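Local structure of putative curved DNA-binding protein (Chaetomium thermophilum var. thermophilum DSM 1495, 4IPA) at residues Cys57-Gly60 with Asp61-Met64; Arg285-Ser288 with Arg289-Ser293; Trp365-Ser368 with Lys369-Thr372. The protein belongs to the M24 peptidase family as a methionine-aminopeptidase-like Arx1 and probably acts in ribosome biogenesis, with DNA binding a tentative further role. All blocks are in the same frame, centred on the assembly; numbering follows the deposited sequence.

Contact 1. Residues Cys57-Gly60 with Asp61-Met64; sequences CEQG and DKLM
Cys57, Glu58, Gln59 and Gly60 offer their carbonyls to the backbone N of Asp61, Lys62, Leu63 and Met64 in unbroken alpha-helical i to i+4 order; the straightest bond, Leu63 N to Gln59 O, is 2.9 Å long at 175°. The side-chain contact sits on one flank of this helix, 53-69, within the range of the M24 metallopeptidase family. Gln59 leaves with CG anti to its N (chi1 -177°) and then bends at chi2 (56°), which swings the amide along the helix over its neighbours. Its NE2 comes 3.7 Å from Leu63 CD1, and its OE1 rests 3.4 Å from Lys62 CD, a methylene rather than the amine. The two polar ends meet through water 1, which accepts from Gln59 NE2 at 3.0 Å and from Lys62 NZ at 3.2 Å. Elsewhere round the helix, Asp61 forms a salt bridge with Arg307 and a hydrogen bond with Thr85, while Met64 packs on Phe81, Leu120 and Ala122. The helix thus has two chemistries: a buried carboxylate whose two oxygens both have partners, and which the nearby arginine probably helps keep ionised, and an outer flank where two N-H donors share one water.

Contact 2. Residues Arg285-Ser288 with Arg289-Ser293; sequences RPTS and RKIYS
The Arg289 guanidinium lies flat against the start of its own helix: on one face Pro286 CA stands 3.7 Å above the plane and Arg285 O 3.9 Å, both offset toward the rim. This is the N-terminal first turn of helix 286-299, with Arg285 as N-cap and Pro286 in the first helical position, where a proline costs no backbone hydrogen bond. Arg289 sets out with CG anti to its carbonyl carbon (chi1 -62°) and folds at chi3 (-68°), so the chain runs back toward the helix start. NH2 then touches the proline ring at Pro286 CB, 3.9 Å away, and NH1 donates to Leu283 O, with a weak bond to Lys284 O. These carbonyls probably offset the cost of a cation placed at the positive end of the helix.

Lys290 behaves differently: its CB passes 3.3 Å from Pro286 O, but the extended chain leads off from the turn. Ile291 CG1 lies 4.2 Å from Thr287 CG2, and these two carbon ends meet helix 312-324. On that same helix Asp314 forms a salt bridge with Lys290, and Glu321 OE1 accepts from Arg285 N and is hydrogen-bonded to Ser288 OG, so one carboxylate oxygen meets both the cap residue's N and the buried serine, whose OG also meets Gly318 O. Tyr292 carries its ring away from the turn, and its hydroxyl is hydrogen-bonded to Arg276; at its near end CB lies just 3.2 Å from Ser288 O, the carbonyl that accepts Tyr292 N at 2.8 Å.

Contact 3. Residues Trp365-Ser368 with Lys369-Thr372; sequences WDLS and KFKT
Phe370 turns its ring back against the residues that precede it and meets Trp365 obliquely: the phenyl and the six-membered indole ring have centroids 5.9 Å apart and planes at 48°, neither stacked nor edge-to-face. The closest atoms are Trp365 CE3 and Phe370 CZ, at 3.8 Å. Phe370 CG lies beside its own N (chi1 -62°), a torsion that brings the CD2 side of the ring against Leu367, whose CD2 is 4.1 Å from Phe370 CD2. Leu367 O sits at the ring edge, near its plane. With alanine in place of Phe370, Trp365 and Leu367 would probably lose the ring that lies against both, opening a gap between their side chains.

Bonds from Lys369 N to Asp366 O and from Phe370 N to Leu367 O, each donor well above the carbonyl plane, form the 3-10 turn, and the Asp366 side chain braces its start. Asp366 OD1 takes Ser368 N at 3.1 Å, an Asx turn, and Ser368 OG at 2.7 Å, both from the same face of the carboxylate. Lys369 crosses this aspartate at about a right angle, laying CD 3.4 Å from Asp366 OD2, while its amine goes on to Asp144 O. Lys371 bends back so that NZ reaches Ser368 O at 2.8 Å, in the carbonyl plane. Toward the protein, Leu367 packs on helix 148-167 and Trp365 NE1 bonds to Asp133. This turn after strand 355-360 is therefore held from two sides, by aromatic and aliphatic packing facing the protein and by directed bonds to OD1 and a main-chain carbonyl on its surface.

All three contacts are local, but they sit in different settings. Contacts 1 and 2 each lie within one helix, 53-69 and 286-299, whereas contact 3 is a 3-10 turn in a loop; it is the surface contact, and the other two are partly buried. Contact 1 shows mid-helix chemistry, with a charged buried side and a flank bridged by one water; contact 2 shows a helix start, where an arginine lies over the cap region; contact 3 relies on aromatic packing and an Asx turn. None touches another: nearest atoms of contacts 1 and 2 are about 15 Å apart, and contacts 2 and 3, whose centres are 49 Å apart, lie on opposite sides of the chain's centre.

Contact 1. Residues Cys57-Gly60 with Asp61-Met64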
ATOM      1  N   CYS A  57       6.699 -14.114  -5.453  1.00 20.46           N
ATOM      2  CA  CYS A  57       6.035 -14.009  -4.154  1.00 19.82           C
ATOM      3  C   CYS A  57       6.656 -14.961  -3.139  1.00 24.38           C
ATOM      4  O   CYS A  57       6.901 -14.577  -1.990  1.00 23.36           O
ATOM      5  CB  CYS A  57       4.537 -14.301  -4.269  1.00 19.66           C
ATOM      6  SG  CYS A  57       3.608 -13.148  -5.280  1.00 21.25           S
ATOM      7  N   GLU A  58       6.896 -16.205  -3.548  1.00 21.67           N
ATOM      8  CA  GLU A  58       7.508 -17.162  -2.632  1.00 27.09           C
ATOM      9  C   GLU A  58       8.905 -16.702  -2.217  1.00 23.69           C
ATOM     10  O   GLU A  58       9.268 -16.758  -1.040  1.00 25.61           O
ATOM     11  CB  GLU A  58       7.562 -18.572  -3.234  1.00 26.47           C
ATOM     12  CG  GLU A  58       6.206 -19.280  -3.291  1.00 35.14           C
ATOM     13  CD  GLU A  58       6.278 -20.693  -3.895  1.00 37.84           C
ATOM     14  OE1 GLU A  58       7.312 -21.051  -4.494  1.00 34.25           O
ATOM     15  OE2 GLU A  58       5.291 -21.444  -3.772  1.00 35.14           O
ATOM     16  N   GLN A  59       9.685 -16.240  -3.186  1.00 24.63           N
ATOM     17  CA  GLN A  59      11.044 -15.782  -2.892  1.00 28.25           C
ATOM     18  C   GLN A  59      11.045 -14.537  -2.005  1.00 24.21           C
ATOM     19  O   GLN A  59      11.884 -14.402  -1.106  1.00 24.68           O
ATOM     20  CB  GLN A  59      11.831 -15.521  -4.177  1.00 21.87           C
ATOM     21  CG  GLN A  59      13.290 -15.116  -3.942  1.00 35.19           C
ATOM     22  CD  GLN A  59      14.072 -16.137  -3.108  1.00 37.71           C
ATOM     23  OE1 GLN A  59      13.764 -17.327  -3.107  1.00 40.47           O
ATOM     24  NE2 GLN A  59      15.077 -15.663  -2.393  1.00 38.93           N
ATOM     25  N   GLY A  60      10.104 -13.635  -2.259  1.00 21.80           N
ATOM     26  CA  GLY A  60       9.986 -12.429  -1.456  1.00 20.92           C
ATOM     27  C   GLY A  60       9.676 -12.804  -0.021  1.00 22.44           C
ATOM     28  O   GLY A  60      10.284 -12.260   0.912  1.00 21.69           O
ATOM     29  N   ASP A  61       8.748 -13.747   0.152  1.00 19.68           N
ATOM     30  CA  ASP A  61       8.327 -14.167   1.484  1.00 25.01           C
ATOM     31  C   ASP A  61       9.474 -14.831   2.243  1.00 24.30           C
ATOM     32  O   ASP A  61       9.640 -14.624   3.442  1.00 22.89           O
ATOM     33  CB  ASP A  61       7.092 -15.077   1.414  1.00 19.84           C
ATOM     34  CG  ASP A  61       5.812 -14.303   1.073  1.00 23.48           C
ATOM     35  OD1 ASP A  61       5.833 -13.052   1.153  1.00 20.50           O
ATOM     36  OD2 ASP A  61       4.788 -14.944   0.728  1.00 19.33           O
ATOM     37  N   LYS A  62      10.249 -15.615   1.522  1.00 28.80           N
ATOM     38  CA  LYS A  62      11.414 -16.256   2.048  1.00 29.17           C
ATOM     39  C   LYS A  62      12.456 -15.242   2.495  1.00 23.70           C
ATOM     40  O   LYS A  62      12.942 -15.323   3.565  1.00 25.17           O
ATOM     41  CB  LYS A  62      11.972 -17.264   1.060  1.00 29.12           C
ATOM     42  CG  LYS A  62      13.407 -17.635   1.272  1.00 31.30           C
ATOM     43  CD  LYS A  62      13.948 -18.439   0.127  1.00 42.88           C
ATOM     44  CE  LYS A  62      14.760 -19.595   0.625  1.00 46.54           C
ATOM     45  NZ  LYS A  62      15.957 -19.718  -0.211  1.00 54.43           N
ATOM     46  N   LEU A  63      12.769 -14.297   1.659  1.00 21.03           N
ATOM     47  CA  LEU A  63      13.615 -13.206   2.028  1.00 22.84           C
ATOM     48  C   LEU A  63      13.184 -12.454   3.259  1.00 23.07           C
ATOM     49  O   LEU A  63      14.001 -12.082   4.031  1.00 24.54           O
ATOM     50  CB  LEU A  63      13.689 -12.248   0.906  1.00 23.10           C
ATOM     51  CG  LEU A  63      14.824 -12.688   0.081  1.00 35.31           C
ATOM     52  CD1 LEU A  63      14.658 -12.164  -1.312  1.00 37.74           C
ATOM     53  CD2 LEU A  63      15.990 -12.063   0.795  1.00 30.27           C
ATOM     54  N   MET A  64      11.897 -12.224   3.397  1.00 20.30           N
ATOM     55  CA  MET A  64      11.350 -11.519   4.500  1.00 20.82           C
ATOM     56  C   MET A  64      11.597 -12.260   5.780  1.00 24.15           C
ATOM     57  O   MET A  64      11.962 -11.697   6.768  1.00 23.77           O
ATOM     58  CB  MET A  64       9.863 -11.345   4.320  1.00 17.94           C
ATOM     59  CG  MET A  64       9.154 -10.626   5.428  1.00 20.98           C
ATOM     60  SD  MET A  64       9.464  -8.868   5.406  1.00 24.87           S
ATOM     61  CE  MET A  64       8.358  -8.360   4.168  1.00 18.72           C
TER
HETATM   62  O   HOH W   1      17.265 -16.873  -0.650  1.00 44.52           O

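Contact 2. Residues Arg285-Ser288 with Arg289-Ser293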
ATOM      1  N   ARG A 285     -16.082 -25.893  12.351  1.00 29.93           N
ATOM      2  CA  ARG A 285     -15.328 -26.851  11.555  1.00 32.04           C
ATOM      3  C   ARG A 285     -13.877 -26.948  12.000  1.00 31.14           C
ATOM      4  O   ARG A 285     -13.201 -25.934  12.181  1.00 34.31           O
ATOM      5  CB  ARG A 285     -15.451 -26.501  10.067  1.00 29.45           C
ATOM      6  CG  ARG A 285     -16.911 -26.495   9.632  1.00 29.05           C
ATOM      7  CD  ARG A 285     -17.117 -26.005   8.217  1.00 27.14           C
ATOM      8  NE  ARG A 285     -16.398 -26.794   7.221  1.00 32.53           N
ATOM      9  CZ  ARG A 285     -16.825 -27.959   6.724  1.00 39.58           C
ATOM     10  NH1 ARG A 285     -17.969 -28.500   7.141  1.00 35.76           N
ATOM     11  NH2 ARG A 285     -16.102 -28.591   5.808  1.00 31.71           N
ATOM     12  N   PRO A 286     -13.396 -28.181  12.184  1.00 31.61           N
ATOM     13  CA  PRO A 286     -12.057 -28.389  12.735  1.00 31.32           C
ATOM     14  C   PRO A 286     -10.962 -27.812  11.848  1.00 25.97           C
ATOM     15  O   PRO A 286      -9.984 -27.313  12.381  1.00 26.87           O
ATOM     16  CB  PRO A 286     -11.946 -29.919  12.834  1.00 35.05           C
ATOM     17  CG  PRO A 286     -12.971 -30.445  11.881  1.00 31.48           C
ATOM     18  CD  PRO A 286     -14.089 -29.451  11.907  1.00 32.73           C
ATOM     19  N   THR A 287     -11.102 -27.874  10.529  1.00 25.17           N
ATOM     20  CA  THR A 287     -10.071 -27.279   9.688  1.00 26.12           C
ATOM     21  C   THR A 287     -10.114 -25.750   9.749  1.00 24.43           C
ATOM     22  O   THR A 287      -9.094 -25.088   9.577  1.00 24.60           O
ATOM     23  CB  THR A 287     -10.116 -27.767   8.244  1.00 25.30           C
ATOM     24  OG1 THR A 287     -10.055 -29.200   8.224  1.00 27.42           O
ATOM     25  CG2 THR A 287      -8.921 -27.210   7.478  1.00 24.03           C
ATOM     26  N   SER A 288     -11.289 -25.197  10.020  1.00 22.04           N
ATOM     27  CA  SER A 288     -11.402 -23.769  10.262  1.00 24.85           C
ATOM     28  C   SER A 288     -10.604 -23.362  11.498  1.00 24.26           C
ATOM     29  O   SER A 288      -9.797 -22.431  11.443  1.00 22.44           O
ATOM     30  CB  SER A 288     -12.870 -23.357  10.390  1.00 23.50           C
ATOM     31  OG  SER A 288     -13.527 -23.570   9.153  1.00 28.12           O
ATOM     32  N   ARG A 289     -10.803 -24.072  12.605  1.00 24.46           N
ATOM     33  CA  ARG A 289     -10.104 -23.718  13.836  1.00 27.04           C
ATOM     34  C   ARG A 289      -8.611 -23.917  13.665  1.00 23.60           C
ATOM     35  O   ARG A 289      -7.794 -23.176  14.220  1.00 21.66           O
ATOM     36  CB  ARG A 289     -10.619 -24.537  15.018  1.00 27.02           C
ATOM     37  CG  ARG A 289     -12.089 -24.295  15.315  1.00 31.06           C
ATOM     38  CD  ARG A 289     -12.505 -24.946  16.638  1.00 38.94           C
ATOM     39  NE  ARG A 289     -12.473 -26.404  16.571  1.00 41.62           N
ATOM     40  CZ  ARG A 289     -13.494 -27.155  16.170  1.00 42.96           C
ATOM     41  NH1 ARG A 289     -14.636 -26.583  15.801  1.00 38.09           N
ATOM     42  NH2 ARG A 289     -13.377 -28.476  16.141  1.00 39.70           N
ATOM     43  N   LYS A 290      -8.262 -24.929  12.886  1.00 23.55           N
ATOM     44  CA  LYS A 290      -6.866 -25.294  12.685  1.00 25.63           C
ATOM     45  C   LYS A 290      -6.115 -24.195  11.935  1.00 22.29           C
ATOM     46  O   LYS A 290      -5.012 -23.812  12.304  1.00 25.80           O
ATOM     47  CB  LYS A 290      -6.780 -26.619  11.919  1.00 24.88           C
ATOM     48  CG  LYS A 290      -5.367 -27.027  11.566  1.00 29.28           C
ATOM     49  CD  LYS A 290      -5.339 -28.386  10.870  1.00 35.82           C
ATOM     50  CE  LYS A 290      -3.905 -28.892  10.742  1.00 33.71           C
ATOM     51  NZ  LYS A 290      -3.826 -30.082   9.862  1.00 36.66           N
ATOM     52  N   ILE A 291      -6.729 -23.718  10.863  1.00 22.68           N
ATOM     53  CA  ILE A 291      -6.179 -22.661  10.031  1.00 23.16           C
ATOM     54  C   ILE A 291      -6.203 -21.352  10.828  1.00 24.36           C
ATOM     55  O   ILE A 291      -5.275 -20.547  10.764  1.00 22.04           O
ATOM     56  CB  ILE A 291      -7.025 -22.534   8.748  1.00 28.01           C
ATOM     57  CG1 ILE A 291      -6.654 -23.654   7.772  1.00 23.77           C
ATOM     58  CG2 ILE A 291      -6.870 -21.177   8.112  1.00 28.22           C
ATOM     59  CD1 ILE A 291      -5.180 -23.828   7.603  1.00 23.66           C
ATOM     60  N   TYR A 292      -7.270 -21.165  11.597  1.00 20.86           N
ATOM     61  CA  TYR A 292      -7.417 -19.978  12.414  1.00 22.79           C
ATOM     62  C   TYR A 292      -6.266 -19.841  13.410  1.00 23.11           C
ATOM     63  O   TYR A 292      -5.684 -18.763  13.563  1.00 20.73           O
ATOM     64  CB  TYR A 292      -8.738 -20.006  13.171  1.00 24.83           C
ATOM     65  CG  TYR A 292      -8.918 -18.764  14.004  1.00 23.15           C
ATOM     66  CD1 TYR A 292      -8.404 -18.687  15.290  1.00 20.91           C
ATOM     67  CD2 TYR A 292      -9.570 -17.657  13.484  1.00 22.51           C
ATOM     68  CE1 TYR A 292      -8.553 -17.543  16.047  1.00 27.04           C
ATOM     69  CE2 TYR A 292      -9.731 -16.506  14.231  1.00 26.28           C
ATOM     70  CZ  TYR A 292      -9.223 -16.454  15.514  1.00 26.64           C
ATOM     71  OH  TYR A 292      -9.375 -15.307  16.241  1.00 22.53           O
ATOM     72  N   SER A 293      -5.936 -20.944  14.077  1.00 23.79           N
ATOM     73  CA  SER A 293      -4.853 -20.944  15.054  1.00 26.65           C
ATOM     74  C   SER A 293      -3.502 -20.805  14.396  1.00 19.30           C
ATOM     75  O   SER A 293      -2.653 -20.079  14.886  1.00 20.75           O
ATOM     76  CB  SER A 293      -4.892 -22.195  15.929  1.00 25.07           C
ATOM     77  OG  SER A 293      -6.055 -22.154  16.728  1.00 35.39           O
TER

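Contact 3. Residues Trp365-Ser368 with Lys369-Thr372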
ATOM      1  N   TRP A 365      11.339   8.196  -7.485  1.00 29.58           N
ATOM      2  CA  TRP A 365      11.397   8.029  -8.926  1.00 32.12           C
ATOM      3  C   TRP A 365      12.233   9.123  -9.569  1.00 30.21           C
ATOM      4  O   TRP A 365      12.116  10.299  -9.223  1.00 27.13           O
ATOM      5  CB  TRP A 365       9.997   8.055  -9.532  1.00 29.58           C
ATOM      6  CG  TRP A 365       9.183   6.852  -9.213  1.00 32.02           C
ATOM      7  CD1 TRP A 365       9.605   5.710  -8.585  1.00 28.35           C
ATOM      8  CD2 TRP A 365       7.792   6.665  -9.498  1.00 27.36           C
ATOM      9  NE1 TRP A 365       8.556   4.829  -8.466  1.00 25.35           N
ATOM     10  CE2 TRP A 365       7.434   5.390  -9.021  1.00 25.98           C
ATOM     11  CE3 TRP A 365       6.817   7.454 -10.106  1.00 23.32           C
ATOM     12  CZ2 TRP A 365       6.136   4.884  -9.139  1.00 25.93           C
ATOM     13  CZ3 TRP A 365       5.531   6.953 -10.219  1.00 25.64           C
ATOM     14  CH2 TRP A 365       5.202   5.683  -9.734  1.00 23.69           C
ATOM     15  N   ASP A 366      13.077   8.725 -10.508  1.00 29.17           N
ATOM     16  CA  ASP A 366      13.816   9.681 -11.311  1.00 28.19           C
ATOM     17  C   ASP A 366      12.853  10.257 -12.346  1.00 30.10           C
ATOM     18  O   ASP A 366      12.476   9.573 -13.305  1.00 28.71           O
ATOM     19  CB  ASP A 366      14.983   8.975 -11.993  1.00 34.97           C
ATOM     20  CG  ASP A 366      15.757   9.884 -12.921  1.00 35.53           C
ATOM     21  OD1 ASP A 366      15.578  11.122 -12.850  1.00 36.33           O
ATOM     22  OD2 ASP A 366      16.542   9.347 -13.727  1.00 39.35           O
ATOM     23  N   LEU A 367      12.441  11.505 -12.140  1.00 27.67           N
ATOM     24  CA  LEU A 367      11.457  12.137 -13.002  1.00 30.99           C
ATOM     25  C   LEU A 367      12.017  12.407 -14.385  1.00 34.01           C
ATOM     26  O   LEU A 367      11.257  12.580 -15.333  1.00 31.54           O
ATOM     27  CB  LEU A 367      10.941  13.436 -12.386  1.00 29.74           C
ATOM     28  CG  LEU A 367      10.178  13.274 -11.076  1.00 32.04           C
ATOM     29  CD1 LEU A 367       9.861  14.628 -10.448  1.00 28.70           C
ATOM     30  CD2 LEU A 367       8.902  12.458 -11.280  1.00 30.32           C
ATOM     31  N   SER A 368      13.343  12.442 -14.506  1.00 30.80           N
ATOM     32  CA  SER A 368      13.959  12.709 -15.803  1.00 36.45           C
ATOM     33  C   SER A 368      13.624  11.626 -16.826  1.00 35.41           C
ATOM     34  O   SER A 368      13.725  11.866 -18.027  1.00 36.58           O
ATOM     35  CB  SER A 368      15.478  12.866 -15.687  1.00 34.33           C
ATOM     36  OG  SER A 368      16.112  11.631 -15.415  1.00 36.70           O
ATOM     37  N   LYS A 369      13.215  10.448 -16.347  1.00 33.54           N
ATOM     38  CA  LYS A 369      12.952   9.295 -17.214  1.00 34.81           C
ATOM     39  C   LYS A 369      11.553   9.303 -17.861  1.00 32.32           C
ATOM     40  O   LYS A 369      11.274   8.483 -18.746  1.00 26.78           O
ATOM     41  CB  LYS A 369      13.162   7.980 -16.444  1.00 33.99           C
ATOM     42  CG  LYS A 369      14.616   7.468 -16.380  1.00 43.22           C
ATOM     43  CD  LYS A 369      14.910   6.713 -15.053  1.00 50.42           C
ATOM     44  CE  LYS A 369      14.828   5.164 -15.140  1.00 56.12           C
ATOM     45  NZ  LYS A 369      13.445   4.554 -15.167  1.00 47.20           N
ATOM     46  N   PHE A 370      10.689  10.217 -17.419  1.00 26.84           N
ATOM     47  CA  PHE A 370       9.308  10.287 -17.904  1.00 29.81           C
ATOM     48  C   PHE A 370       9.179  11.304 -19.040  1.00 33.70           C
ATOM     49  O   PHE A 370       9.626  12.449 -18.908  1.00 35.16           O
ATOM     50  CB  PHE A 370       8.339  10.639 -16.761  1.00 26.92           C
ATOM     51  CG  PHE A 370       8.319   9.629 -15.661  1.00 24.02           C
ATOM     52  CD1 PHE A 370       7.699   8.407 -15.840  1.00 26.00           C
ATOM     53  CD2 PHE A 370       8.942   9.886 -14.452  1.00 30.14           C
ATOM     54  CE1 PHE A 370       7.700   7.447 -14.829  1.00 27.98           C
ATOM     55  CE2 PHE A 370       8.937   8.943 -13.434  1.00 29.91           C
ATOM     56  CZ  PHE A 370       8.317   7.713 -13.627  1.00 26.29           C
ATOM     57  N   LYS A 371       8.572  10.880 -20.149  1.00 25.09           N
ATOM     58  CA  LYS A 371       8.490  11.707 -21.353  1.00 29.06           C
ATOM     59  C   LYS A 371       7.043  11.998 -21.746  1.00 28.60           C
ATOM     60  O   LYS A 371       6.304  11.105 -22.187  1.00 26.22           O
ATOM     61  CB  LYS A 371       9.214  11.025 -22.516  1.00 32.16           C
ATOM     62  CG  LYS A 371      10.669  10.638 -22.217  1.00 36.10           C
ATOM     63  CD  LYS A 371      11.570  11.869 -22.168  1.00 40.58           C
ATOM     64  CE  LYS A 371      13.052  11.506 -22.032  1.00 43.90           C
ATOM     65  NZ  LYS A 371      13.385  10.961 -20.686  1.00 44.54           N
ATOM     66  N   THR A 372       6.637  13.249 -21.592  1.00 25.94           N
ATOM     67  CA  THR A 372       5.276  13.635 -21.933  1.00 27.30           C
ATOM     68  C   THR A 372       5.172  15.143 -22.070  1.00 29.61           C
ATOM     69  O   THR A 372       6.003  15.876 -21.532  1.00 28.96           O
ATOM     70  CB  THR A 372       4.247  13.149 -20.877  1.00 23.92           C
ATOM     71  OG1 THR A 372       2.957  13.646 -21.226  1.00 26.89           O
ATOM     72  CG2 THR A 372       4.594  13.680 -19.483  1.00 25.29           C
TER